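Local coordinates for C alpha-dehydrogenase (PDB 4YAC), which binds NADH and, as a member of the short-chain dehydrogenase/reductase family, probably catalyses NAD-dependent oxidation of an alcohol at the C alpha carbon, at residues Q22-A27 with D230-G235; V94-P99 with W108-D113; I139-S144 with G166-L171; I180-L185 with D245-L250. All coordinates share one frame; numbering follows the deposited sequence.

Contact 1: Q22-A27 with D230-G235; sequences QAKVLA and DPVDLG
Gln22 and Gly235 bring two helix segments together, their CA atoms 4.3 Å apart, where the axes of 22-27 and 231-235 come within 8.0 Å at their closest, crossing at -55°. Glycine suits this point because a CB would point at helix 22-27 and collide with Val25. Val25 fills the join with both branches. Its CG1, anti to the backbone N (chi1 172°), rests 3.8 Å from Gly235 O, while CG2 lies 3.5 Å from Val232 O and meets Val232 CG1 at 4.1 Å. A branched, wholly apolar residue thus packs against the helix backbone itself; an alanine here would probably open a gap over Gly235 and leave Val232 CG1 without its apolar mate. Farther out, the extended chain of Lys24 brings CD to 4.2 Å from Val232 CG2. Gln22 turns its amide to a water: NE2 donates to it, 2.8 Å away, and the water is weakly bonded to Leu234 O; OE1 is held by Thr91 OG1. At the start of helix 231-243, Asp230 is the N-cap, with a weak side-chain bond to Val232 N. The pair belongs to the Rossmann fold of this family, helix 17-28 being the one that follows the first strand and the glycine-rich NADH-binding turn.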
loop_
_atom_site.group_PDB
_atom_site.type_symbol
_atom_site.label_atom_id
_atom_site.label_comp_id
_atom_site.label_asym_id
_atom_site.label_seq_id
_atom_site.Cartn_x
_atom_site.Cartn_y
_atom_site.Cartn_z
ATOM N N GLN A 22 -22.361 7.614 -5.329
ATOM C CA GLN A 22 -22.685 6.506 -4.440
ATOM C C GLN A 22 -23.883 6.868 -3.566
ATOM O O GLN A 22 -24.820 6.083 -3.435
ATOM C CB GLN A 22 -21.470 6.136 -3.583
ATOM C CG GLN A 22 -20.336 5.537 -4.409
ATOM C CD GLN A 22 -19.064 5.289 -3.616
ATOM O OE1 GLN A 22 -18.975 5.616 -2.433
ATOM N NE2 GLN A 22 -18.061 4.718 -4.277
ATOM N N ALA A 23 -23.857 8.066 -2.995
ATOM C CA ALA A 23 -24.943 8.536 -2.138
ATOM C C ALA A 23 -26.287 8.541 -2.866
ATOM O O ALA A 23 -27.304 8.105 -2.316
ATOM C CB ALA A 23 -24.627 9.931 -1.610
ATOM N N LYS A 24 -26.294 9.035 -4.101
ATOM C CA LYS A 24 -27.526 9.121 -4.883
ATOM C C LYS A 24 -28.152 7.749 -5.086
ATOM O O LYS A 24 -29.354 7.561 -4.873
ATOM C CB LYS A 24 -27.260 9.759 -6.244
ATOM C CG LYS A 24 -27.047 11.258 -6.211
ATOM C CD LYS A 24 -26.852 11.804 -7.624
ATOM C CE LYS A 24 -26.594 13.302 -7.627
ATOM N NZ LYS A 24 -26.358 13.829 -9.002
ATOM N N VAL A 25 -27.332 6.795 -5.510
ATOM C CA VAL A 25 -27.804 5.443 -5.789
ATOM C C VAL A 25 -28.292 4.762 -4.517
ATOM O O VAL A 25 -29.310 4.071 -4.532
ATOM C CB VAL A 25 -26.695 4.588 -6.445
ATOM C CG1 VAL A 25 -27.117 3.125 -6.560
ATOM C CG2 VAL A 25 -26.346 5.142 -7.821
ATOM N N LEU A 26 -27.576 4.955 -3.415
ATOM C CA LEU A 26 -27.959 4.316 -2.162
ATOM C C LEU A 26 -29.248 4.927 -1.601
ATOM O O LEU A 26 -30.112 4.210 -1.093
ATOM C CB LEU A 26 -26.821 4.422 -1.139
ATOM C CG LEU A 26 -25.543 3.664 -1.521
ATOM C CD1 LEU A 26 -24.403 4.014 -0.573
ATOM C CD2 LEU A 26 -25.779 2.162 -1.537
ATOM N N ALA A 27 -29.385 6.244 -1.714
ATOM C CA ALA A 27 -30.553 6.946 -1.179
ATOM C C ALA A 27 -31.800 6.737 -2.033
ATOM O O ALA A 27 -32.911 6.598 -1.510
ATOM C CB ALA A 27 -30.255 8.434 -1.058
ATOM N N ASP A 230 -19.484 7.485 -15.362
ATOM C CA ASP A 230 -20.526 8.304 -14.759
ATOM C C ASP A 230 -20.661 7.918 -13.285
ATOM O O ASP A 230 -20.753 6.735 -12.967
ATOM C CB ASP A 230 -21.858 8.131 -15.488
ATOM C CG ASP A 230 -22.894 9.141 -15.044
ATOM O OD1 ASP A 230 -23.680 8.823 -14.131
ATOM O OD2 ASP A 230 -22.913 10.259 -15.602
ATOM N N PRO A 231 -20.654 8.914 -12.377
ATOM C CA PRO A 231 -20.711 8.608 -10.940
ATOM C C PRO A 231 -21.923 7.763 -10.551
ATOM O O PRO A 231 -21.808 6.887 -9.692
ATOM C CB PRO A 231 -20.783 9.995 -10.290
ATOM C CG PRO A 231 -20.127 10.897 -11.268
ATOM C CD PRO A 231 -20.473 10.357 -12.619
ATOM N N VAL A 232 -23.068 8.014 -11.173
ATOM C CA VAL A 232 -24.253 7.227 -10.873
ATOM C C VAL A 232 -24.047 5.798 -11.366
ATOM O O VAL A 232 -24.378 4.845 -10.664
ATOM C CB VAL A 232 -25.519 7.855 -11.496
ATOM C CG1 VAL A 232 -26.669 6.854 -11.545
ATOM C CG2 VAL A 232 -25.923 9.091 -10.699
ATOM N N ASP A 233 -23.478 5.649 -12.560
ATOM C CA ASP A 233 -23.191 4.322 -13.099
ATOM C C ASP A 233 -22.245 3.553 -12.180
ATOM O O ASP A 233 -22.485 2.385 -11.873
ATOM C CB ASP A 233 -22.587 4.417 -14.503
ATOM C CG ASP A 233 -23.600 4.840 -15.554
ATOM O OD1 ASP A 233 -24.814 4.828 -15.262
ATOM O OD2 ASP A 233 -23.179 5.176 -16.681
ATOM N N LEU A 234 -21.173 4.203 -11.739
ATOM C CA LEU A 234 -20.233 3.557 -10.829
ATOM C C LEU A 234 -20.899 3.294 -9.486
ATOM O O LEU A 234 -20.547 2.348 -8.782
ATOM C CB LEU A 234 -18.977 4.416 -10.625
ATOM C CG LEU A 234 -17.579 3.860 -10.947
ATOM C CD1 LEU A 234 -16.565 4.461 -9.988
ATOM C CD2 LEU A 234 -17.470 2.340 -10.915
ATOM N N GLY A 235 -21.865 4.137 -9.133
ATOM C CA GLY A 235 -22.628 3.942 -7.915
ATOM C C GLY A 235 -23.419 2.648 -7.966
ATOM O O GLY A 235 -23.564 1.957 -6.959
HETATM O O HOH W 1 -18.967 4.298 -6.920
#

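Contact 2: V94-P99 with W108-D113; sequences VSQFGP and WDWQMD
Val94 and Trp110 approach from opposite directions, the valine set over one face of the indole. Val94 CG2 sits 4.0 Å from the centroid of the six-membered ring, 25° off its normal, in a CH-pi contact shifted toward the rim, and CB comes to 3.6 Å from Trp110 CZ2. With CG anti to the backbone N (chi1 170°), Trp110 swings its ring from the helix toward the loop. Gln96 meets the same ring elsewhere: Gln96 CB lies at the edge, near the ring plane, 3.9 Å from Trp110 CZ3, and its side chain crosses the indole at about a right angle.

Gln111 works differently, reaching out from the helix on a chain extended beyond CG to present its amide to the backbone of Gln96. Its NE2 donates to Gln96 O over 3.2 Å, arriving in the carbonyl plane on a lone pair although the acceptor is tilted from the glutamine's own amide plane. Its OE1 takes a weak bond from Gln96 N at 3.3 Å. Glutamine suits the place because one amide offers both a donor and an acceptor to a single residue's backbone; a leucine in its place would probably leave Gln96 N and O without these mates and the loop less firmly fixed.

Val94 also touches NADH, and its N is held by Asn115 OD1. The chemistry therefore implies a loop fastened by one amide-to-carbonyl hydrogen bond, one weak bond and one aromatic face, which is consistent with their helping to place Val94 at the cofactor.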
loop_
_atom_site.group_PDB
_atom_site.type_symbol
_atom_site.label_atom_id
_atom_site.label_comp_id
_atom_site.label_asym_id
_atom_site.label_seq_id
_atom_site.Cartn_x
_atom_site.Cartn_y
_atom_site.Cartn_z
ATOM N N VAL A 94 -8.219 12.783 -2.282
ATOM C CA VAL A 94 -7.641 13.920 -2.987
ATOM C C VAL A 94 -6.442 13.472 -3.804
ATOM O O VAL A 94 -5.927 12.370 -3.611
ATOM C CB VAL A 94 -7.201 15.030 -2.016
ATOM C CG1 VAL A 94 -8.388 15.527 -1.208
ATOM C CG2 VAL A 94 -6.097 14.528 -1.087
ATOM N N SER A 95 -5.989 14.333 -4.709
ATOM C CA SER A 95 -4.816 14.022 -5.509
ATOM C C SER A 95 -4.144 15.271 -6.048
ATOM O O SER A 95 -4.801 16.241 -6.419
ATOM C CB SER A 95 -5.190 13.102 -6.671
ATOM O OG SER A 95 -6.137 13.723 -7.523
ATOM N N GLN A 96 -2.816 15.226 -6.068
ATOM C CA GLN A 96 -2.012 16.227 -6.748
ATOM C C GLN A 96 -0.783 15.514 -7.287
ATOM O O GLN A 96 -0.052 14.863 -6.539
ATOM C CB GLN A 96 -1.626 17.371 -5.813
ATOM C CG GLN A 96 -1.175 18.633 -6.537
ATOM C CD GLN A 96 -1.519 19.898 -5.773
ATOM O OE1 GLN A 96 -2.396 20.661 -6.177
ATOM N NE2 GLN A 96 -0.828 20.127 -4.663
ATOM N N PHE A 97 -0.583 15.627 -8.595
ATOM C CA PHE A 97 0.478 14.908 -9.288
ATOM C C PHE A 97 1.670 15.812 -9.571
ATOM O O PHE A 97 1.531 17.033 -9.645
ATOM C CB PHE A 97 -0.062 14.321 -10.595
ATOM C CG PHE A 97 -1.287 13.469 -10.416
ATOM C CD1 PHE A 97 -1.349 12.524 -9.405
ATOM C CD2 PHE A 97 -2.381 13.627 -11.249
ATOM C CE1 PHE A 97 -2.475 11.744 -9.238
ATOM C CE2 PHE A 97 -3.509 12.850 -11.083
ATOM C CZ PHE A 97 -3.556 11.908 -10.075
ATOM N N GLY A 98 2.840 15.199 -9.720
ATOM C CA GLY A 98 4.058 15.919 -10.038
ATOM C C GLY A 98 5.257 15.003 -9.904
ATOM O O GLY A 98 5.145 13.924 -9.328
ATOM N N PRO A 99 6.412 15.425 -10.438
ATOM C CA PRO A 99 7.633 14.622 -10.294
ATOM C C PRO A 99 7.902 14.329 -8.831
ATOM O O PRO A 99 7.792 15.245 -8.018
ATOM C CB PRO A 99 8.729 15.517 -10.880
ATOM C CG PRO A 99 8.015 16.519 -11.716
ATOM C CD PRO A 99 6.669 16.712 -11.103
ATOM N N TRP A 108 3.007 15.438 0.678
ATOM C CA TRP A 108 2.878 14.095 1.230
ATOM C C TRP A 108 1.836 14.034 2.346
ATOM O O TRP A 108 0.930 13.196 2.322
ATOM C CB TRP A 108 4.227 13.610 1.767
ATOM C CG TRP A 108 5.099 12.934 0.752
ATOM C CD1 TRP A 108 6.223 13.442 0.159
ATOM C CD2 TRP A 108 4.942 11.608 0.238
ATOM N NE1 TRP A 108 6.760 12.517 -0.702
ATOM C CE2 TRP A 108 5.991 11.382 -0.670
ATOM C CE3 TRP A 108 4.006 10.590 0.450
ATOM C CZ2 TRP A 108 6.134 10.186 -1.365
ATOM C CZ3 TRP A 108 4.153 9.402 -0.246
ATOM C CH2 TRP A 108 5.205 9.211 -1.138
ATOM N N ASP A 109 1.964 14.928 3.322
ATOM C CA ASP A 109 1.111 14.892 4.505
ATOM C C ASP A 109 -0.365 15.100 4.167
ATOM O O ASP A 109 -1.227 14.415 4.713
ATOM C CB ASP A 109 1.558 15.948 5.520
ATOM C CG ASP A 109 2.897 15.618 6.162
ATOM O OD1 ASP A 109 3.318 14.445 6.122
ATOM O OD2 ASP A 109 3.525 16.538 6.720
ATOM N N TRP A 110 -0.659 16.044 3.281
ATOM C CA TRP A 110 -2.045 16.307 2.894
ATOM C C TRP A 110 -2.695 15.067 2.283
ATOM O O TRP A 110 -3.756 14.635 2.726
ATOM C CB TRP A 110 -2.109 17.484 1.918
ATOM C CG TRP A 110 -3.444 17.677 1.278
ATOM C CD1 TRP A 110 -4.665 17.687 1.899
ATOM C CD2 TRP A 110 -3.699 17.903 -0.108
ATOM N NE1 TRP A 110 -5.661 17.901 0.979
ATOM C CE2 TRP A 110 -5.091 18.039 -0.263
ATOM C CE3 TRP A 110 -2.884 18.005 -1.241
ATOM C CZ2 TRP A 110 -5.685 18.267 -1.496
ATOM C CZ3 TRP A 110 -3.478 18.231 -2.465
ATOM C CH2 TRP A 110 -4.863 18.363 -2.583
ATOM N N GLN A 111 -2.051 14.477 1.280
ATOM C CA GLN A 111 -2.637 13.331 0.589
ATOM C C GLN A 111 -2.644 12.086 1.475
ATOM O O GLN A 111 -3.604 11.314 1.453
ATOM C CB GLN A 111 -1.892 13.062 -0.719
ATOM C CG GLN A 111 -2.074 14.176 -1.741
ATOM C CD GLN A 111 -1.426 13.871 -3.075
ATOM O OE1 GLN A 111 -1.872 12.987 -3.808
ATOM N NE2 GLN A 111 -0.369 14.605 -3.398
ATOM N N MET A 112 -1.590 11.897 2.266
ATOM C CA MET A 112 -1.546 10.791 3.218
ATOM C C MET A 112 -2.672 10.917 4.243
ATOM O O MET A 112 -3.349 9.938 4.561
ATOM C CB MET A 112 -0.197 10.745 3.939
ATOM C CG MET A 112 0.923 10.153 3.107
ATOM S SD MET A 112 0.813 8.354 2.960
ATOM C CE MET A 112 1.451 8.144 1.314
ATOM N N ASP A 113 -2.888 12.125 4.750
ATOM C CA ASP A 113 -3.861 12.318 5.823
ATOM C C ASP A 113 -5.285 12.031 5.334
ATOM O O ASP A 113 -6.039 11.320 5.995
ATOM C CB ASP A 113 -3.760 13.742 6.393
ATOM C CG ASP A 113 -4.192 13.833 7.853
ATOM O OD1 ASP A 113 -4.370 12.784 8.509
ATOM O OD2 ASP A 113 -4.329 14.969 8.352
#

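Contact 3: I139-S144 with G166-L171; sequences ILITAS and GLAESL
Ile141 carries this contact, its CD1 reaching from the strand to touch Leu167, Ala168 and Leu171 on the helix. CG1 stands anti to the carbonyl carbon (chi1 -73°) and the chain then extends (chi2 168°), which sends the methyl tip outward from the sheet. There CD1 lies 3.9 Å from Ala168 CB, 4.2 Å from Leu167 CG and 4.1 Å from Leu171 CD2. The small methyl of Ala168 suits the closest backbone approach, that of Ile141 to Ala168, whereas the longer leucines, one residue before it and three after it, reach the same methyl. Leu171 has an unusual conformation, both its torsions lying off the staggered values, and its CD2 also meets Ile139 CG2, more loosely, at 4.4 Å. Beta-branched isoleucines favour an extended backbone and offer broad apolar surfaces, so both fit the strand. Within the helix, Ser170 satisfies its buried hydroxyl by donating to Gly166 O over 2.9 Å, from the face of that carbonyl opposite to Ser170 N. Beyond Ile141, Val119 of helix 105-133 and Val164 add to the apolar surroundings, and Leu171 packs on Ile100 of the second subunit. Strand and helix run nearly antiparallel, at 160°, as the first two elements of a beta-alpha-beta crossover: strand 137-142, helix 155-174, strand 180-185 of the Rossmann fold.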
loop_
_atom_site.group_PDB
_atom_site.type_symbol
_atom_site.label_atom_id
_atom_site.label_comp_id
_atom_site.label_asym_id
_atom_site.label_seq_id
_atom_site.Cartn_x
_atom_site.Cartn_y
_atom_site.Cartn_z
ATOM N N ILE A 139 -18.333 -2.689 4.793
ATOM C CA ILE A 139 -17.345 -1.630 4.663
ATOM C C ILE A 139 -16.845 -1.564 3.228
ATOM O O ILE A 139 -16.324 -2.542 2.697
ATOM C CB ILE A 139 -16.154 -1.843 5.617
ATOM C CG1 ILE A 139 -16.637 -1.858 7.070
ATOM C CG2 ILE A 139 -15.114 -0.738 5.439
ATOM C CD1 ILE A 139 -15.624 -2.405 8.051
ATOM N N LEU A 140 -17.022 -0.402 2.611
ATOM C CA LEU A 140 -16.485 -0.125 1.286
ATOM C C LEU A 140 -15.311 0.814 1.412
ATOM O O LEU A 140 -15.383 1.822 2.117
ATOM C CB LEU A 140 -17.546 0.496 0.371
ATOM C CG LEU A 140 -17.056 1.102 -0.956
ATOM C CD1 LEU A 140 -16.652 0.017 -1.944
ATOM C CD2 LEU A 140 -18.112 2.022 -1.555
ATOM N N ILE A 141 -14.227 0.465 0.729
ATOM C CA ILE A 141 -13.092 1.354 0.561
ATOM C C ILE A 141 -12.951 1.623 -0.927
ATOM O O ILE A 141 -12.871 0.689 -1.730
ATOM C CB ILE A 141 -11.794 0.752 1.138
ATOM C CG1 ILE A 141 -11.846 0.781 2.665
ATOM C CG2 ILE A 141 -10.565 1.533 0.656
ATOM C CD1 ILE A 141 -10.756 -0.038 3.339
ATOM N N THR A 142 -12.959 2.904 -1.290
ATOM C CA THR A 142 -12.724 3.315 -2.670
ATOM C C THR A 142 -11.273 3.721 -2.818
ATOM O O THR A 142 -10.852 4.761 -2.311
ATOM C CB THR A 142 -13.636 4.482 -3.090
ATOM O OG1 THR A 142 -15.007 4.126 -2.859
ATOM C CG2 THR A 142 -13.445 4.824 -4.564
ATOM N N ALA A 143 -10.509 2.876 -3.497
ATOM C CA ALA A 143 -9.110 3.156 -3.772
ATOM C C ALA A 143 -8.989 3.696 -5.193
ATOM O O ALA A 143 -9.493 4.776 -5.483
ATOM C CB ALA A 143 -8.268 1.906 -3.578
ATOM N N SER A 144 -8.356 2.930 -6.077
ATOM C CA SER A 144 -8.043 3.380 -7.424
ATOM C C SER A 144 -7.281 2.270 -8.131
ATOM O O SER A 144 -6.729 1.385 -7.478
ATOM C CB SER A 144 -7.213 4.671 -7.381
ATOM O OG SER A 144 -6.596 4.939 -8.621
ATOM N N GLY A 166 -4.143 -2.407 1.025
ATOM C CA GLY A 166 -3.647 -3.298 2.058
ATOM C C GLY A 166 -4.622 -3.375 3.214
ATOM O O GLY A 166 -4.912 -4.455 3.738
ATOM N N LEU A 167 -5.124 -2.214 3.620
ATOM C CA LEU A 167 -6.097 -2.150 4.703
ATOM C C LEU A 167 -7.351 -2.931 4.333
ATOM O O LEU A 167 -7.899 -3.667 5.156
ATOM C CB LEU A 167 -6.461 -0.699 5.027
ATOM C CG LEU A 167 -7.587 -0.512 6.051
ATOM C CD1 LEU A 167 -7.259 -1.186 7.374
ATOM C CD2 LEU A 167 -7.856 0.967 6.267
ATOM N N ALA A 168 -7.800 -2.773 3.093
ATOM C CA ALA A 168 -8.993 -3.474 2.625
ATOM C C ALA A 168 -8.794 -4.988 2.649
ATOM O O ALA A 168 -9.662 -5.726 3.129
ATOM C CB ALA A 168 -9.366 -3.014 1.224
ATOM N N GLU A 169 -7.661 -5.456 2.134
ATOM C CA GLU A 169 -7.387 -6.889 2.113
ATOM C C GLU A 169 -7.241 -7.426 3.537
ATOM O O GLU A 169 -7.529 -8.596 3.800
ATOM C CB GLU A 169 -6.129 -7.191 1.295
ATOM C CG GLU A 169 -6.272 -6.850 -0.177
ATOM C CD GLU A 169 -5.192 -7.483 -1.031
ATOM O OE1 GLU A 169 -5.090 -8.729 -1.036
ATOM O OE2 GLU A 169 -4.441 -6.733 -1.696
ATOM N N SER A 170 -6.809 -6.563 4.455
ATOM C CA SER A 170 -6.687 -6.932 5.865
ATOM C C SER A 170 -8.059 -7.067 6.521
ATOM O O SER A 170 -8.318 -8.022 7.254
ATOM C CB SER A 170 -5.840 -5.904 6.615
ATOM O OG SER A 170 -4.492 -5.959 6.183
ATOM N N LEU A 171 -8.934 -6.105 6.257
ATOM C CA LEU A 171 -10.315 -6.180 6.729
ATOM C C LEU A 171 -10.985 -7.444 6.204
ATOM O O LEU A 171 -11.758 -8.096 6.908
ATOM C CB LEU A 171 -11.102 -4.946 6.274
ATOM C CG LEU A 171 -11.463 -3.814 7.248
ATOM C CD1 LEU A 171 -10.723 -3.854 8.572
ATOM C CD2 LEU A 171 -11.223 -2.483 6.565
#

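Contact 4: I180-L185 with D245-L250; sequences IGVSLL and DRFWVL
Leu184 and Phe247 begin the pairing of two parallel strands through their backbones. Leu184 N donates to Phe247 O over 2.7 Å, nearly straight at 168° and in the carbonyl plane, and Val249 N returns a bond to Leu184 O at 2.9 Å. These two bonds flank Trp248, which pairs with Leu184; Leu185 pairs next with Val249. A weaker CA-H...O contact joins Phe247 CA to Val182 O.

Of the side-chain polar bonds, Ser183 OG donates to Arg246 O over 2.7 Å; its hydroxyl, anti to the carbonyl carbon (chi1 -64°), is small enough to serve this carbonyl from within the strand, and His138 is a further partner. A water bonds both Val182 O and Asp245 OD1. Gly181 suits its place, since a CB there would strike that carboxylate.

The apolar contacts fall on both faces. On one, Phe247 takes Leu184 CB over a ring face and Val182 CG1 at its edge, Phe247 CE1 to Val182 CG1 being 3.8 Å, while the Leu184 and Trp248 side chains lie side by side, CD2 of Leu184 3.6 Å from Trp248 CZ3. On the other, Leu185 CD1 meets Val249 CG1 at 3.6 Å.

Strand 248-249 ends the sheet within this chain, beside 180-185. Helix 155-174 covers the Leu184 and Trp248 face, helix 231-243 the Leu185 and Val249 face, and Glu265 of the second subunit bonds Trp248 NE1.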
loop_
_atom_site.group_PDB
_atom_site.type_symbol
_atom_site.label_atom_id
_atom_site.label_comp_id
_atom_site.label_asym_id
_atom_site.label_seq_id
_atom_site.Cartn_x
_atom_site.Cartn_y
_atom_site.Cartn_z
ATOM N N ILE A 180 -19.426 -8.965 8.775
ATOM C CA ILE A 180 -19.194 -7.659 8.176
ATOM C C ILE A 180 -18.506 -7.847 6.825
ATOM O O ILE A 180 -17.383 -8.346 6.752
ATOM C CB ILE A 180 -18.344 -6.750 9.098
ATOM C CG1 ILE A 180 -19.125 -6.423 10.375
ATOM C CG2 ILE A 180 -17.947 -5.457 8.377
ATOM C CD1 ILE A 180 -18.302 -5.743 11.453
ATOM N N GLY A 181 -19.201 -7.459 5.760
ATOM C CA GLY A 181 -18.689 -7.598 4.410
ATOM C C GLY A 181 -17.714 -6.490 4.069
ATOM O O GLY A 181 -17.751 -5.414 4.664
ATOM N N VAL A 182 -16.836 -6.760 3.109
ATOM C CA VAL A 182 -15.829 -5.798 2.689
ATOM C C VAL A 182 -15.784 -5.726 1.169
ATOM O O VAL A 182 -15.784 -6.760 0.495
ATOM C CB VAL A 182 -14.432 -6.166 3.222
ATOM C CG1 VAL A 182 -13.416 -5.100 2.841
ATOM C CG2 VAL A 182 -14.459 -6.344 4.732
ATOM N N SER A 183 -15.760 -4.504 0.641
ATOM C CA SER A 183 -15.594 -4.272 -0.788
ATOM C C SER A 183 -14.495 -3.255 -1.047
ATOM O O SER A 183 -14.361 -2.264 -0.326
ATOM C CB SER A 183 -16.897 -3.783 -1.421
ATOM O OG SER A 183 -17.909 -4.776 -1.344
ATOM N N LEU A 184 -13.714 -3.520 -2.091
ATOM C CA LEU A 184 -12.668 -2.616 -2.541
ATOM C C LEU A 184 -12.938 -2.199 -3.980
ATOM O O LEU A 184 -12.791 -2.997 -4.907
ATOM C CB LEU A 184 -11.291 -3.278 -2.422
ATOM C CG LEU A 184 -10.091 -2.469 -2.910
ATOM C CD1 LEU A 184 -9.904 -1.209 -2.074
ATOM C CD2 LEU A 184 -8.847 -3.338 -2.864
ATOM N N LEU A 185 -13.347 -0.946 -4.149
ATOM C CA LEU A 185 -13.591 -0.369 -5.466
ATOM C C LEU A 185 -12.342 0.345 -5.964
ATOM O O LEU A 185 -11.771 1.164 -5.249
ATOM C CB LEU A 185 -14.766 0.609 -5.413
ATOM C CG LEU A 185 -15.040 1.425 -6.680
ATOM C CD1 LEU A 185 -15.496 0.530 -7.828
ATOM C CD2 LEU A 185 -16.061 2.514 -6.393
ATOM N N ASP A 245 -21.943 -8.932 -1.831
ATOM C CA ASP A 245 -20.790 -9.088 -0.950
ATOM C C ASP A 245 -19.526 -9.446 -1.737
ATOM O O ASP A 245 -18.833 -10.413 -1.417
ATOM C CB ASP A 245 -21.084 -10.155 0.114
ATOM C CG ASP A 245 -20.086 -10.136 1.260
ATOM O OD1 ASP A 245 -19.300 -9.171 1.359
ATOM O OD2 ASP A 245 -20.095 -11.087 2.068
ATOM N N ARG A 246 -19.240 -8.657 -2.769
ATOM C CA ARG A 246 -18.058 -8.860 -3.599
ATOM C C ARG A 246 -16.904 -7.998 -3.118
ATOM O O ARG A 246 -17.079 -6.809 -2.851
ATOM C CB ARG A 246 -18.363 -8.534 -5.058
ATOM C CG ARG A 246 -19.533 -9.303 -5.618
ATOM C CD ARG A 246 -19.414 -9.455 -7.116
ATOM N NE ARG A 246 -20.586 -10.123 -7.673
ATOM C CZ ARG A 246 -21.618 -9.499 -8.233
ATOM N NH1 ARG A 246 -21.636 -8.180 -8.335
ATOM N NH2 ARG A 246 -22.638 -10.199 -8.706
ATOM N N PHE A 247 -15.720 -8.591 -3.020
ATOM C CA PHE A 247 -14.561 -7.853 -2.540
ATOM C C PHE A 247 -13.877 -7.060 -3.644
ATOM O O PHE A 247 -13.731 -5.844 -3.536
ATOM C CB PHE A 247 -13.539 -8.781 -1.903
ATOM C CG PHE A 247 -12.317 -8.058 -1.429
ATOM C CD1 PHE A 247 -12.369 -7.272 -0.290
ATOM C CD2 PHE A 247 -11.130 -8.127 -2.139
ATOM C CE1 PHE A 247 -11.256 -6.586 0.147
ATOM C CE2 PHE A 247 -10.011 -7.442 -1.704
ATOM C CZ PHE A 247 -10.074 -6.671 -0.561
ATOM N N TRP A 248 -13.431 -7.754 -4.689
ATOM C CA TRP A 248 -12.749 -7.103 -5.805
ATOM C C TRP A 248 -13.741 -6.437 -6.750
ATOM O O TRP A 248 -14.366 -7.105 -7.570
ATOM C CB TRP A 248 -11.901 -8.105 -6.593
ATOM C CG TRP A 248 -10.728 -8.654 -5.846
ATOM C CD1 TRP A 248 -10.519 -9.955 -5.493
ATOM C CD2 TRP A 248 -9.595 -7.920 -5.363
ATOM N NE1 TRP A 248 -9.328 -10.078 -4.822
ATOM C CE2 TRP A 248 -8.741 -8.842 -4.726
ATOM C CE3 TRP A 248 -9.219 -6.575 -5.407
ATOM C CZ2 TRP A 248 -7.536 -8.464 -4.139
ATOM C CZ3 TRP A 248 -8.021 -6.199 -4.823
ATOM C CH2 TRP A 248 -7.196 -7.141 -4.197
ATOM N N VAL A 249 -13.885 -5.122 -6.630
ATOM C CA VAL A 249 -14.743 -4.364 -7.533
ATOM C C VAL A 249 -13.854 -3.611 -8.516
ATOM O O VAL A 249 -13.502 -2.448 -8.306
ATOM C CB VAL A 249 -15.673 -3.396 -6.774
ATOM C CG1 VAL A 249 -16.756 -2.866 -7.706
ATOM C CG2 VAL A 249 -16.313 -4.099 -5.580
ATOM N N LEU A 250 -13.496 -4.312 -9.587
ATOM C CA LEU A 250 -12.584 -3.822 -10.612
ATOM C C LEU A 250 -13.257 -3.954 -11.975
ATOM O O LEU A 250 -12.943 -4.862 -12.740
ATOM C CB LEU A 250 -11.272 -4.618 -10.591
ATOM C CG LEU A 250 -10.680 -4.991 -9.230
ATOM C CD1 LEU A 250 -9.678 -6.120 -9.388
ATOM C CD2 LEU A 250 -10.031 -3.795 -8.582
HETATM O O HOH W 2 -16.323 -9.650 1.007
#

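Contacts 3 and 4 are buried and share the beta-sheet core: strands 137-142 and 180-185 are neighbours, and Ala143 N and Leu185 O probably bond between them. Contact 3, where a helix is laid on the sheet, is purely apolar across its segments, whereas contact 4 adds the backbone bonds of a sheet's outer pairing. Contact 1, partly buried, packs two helices together and touches both: Gln22 meets Thr142 and Leu185, while helix 231-243 leads on to strand 248-249. Contact 2 stands apart at the surface, touching none of the others, and relies on an amide and an indole. Contacts 2, 3 and 4 also reach the second subunit; contact 1 does not.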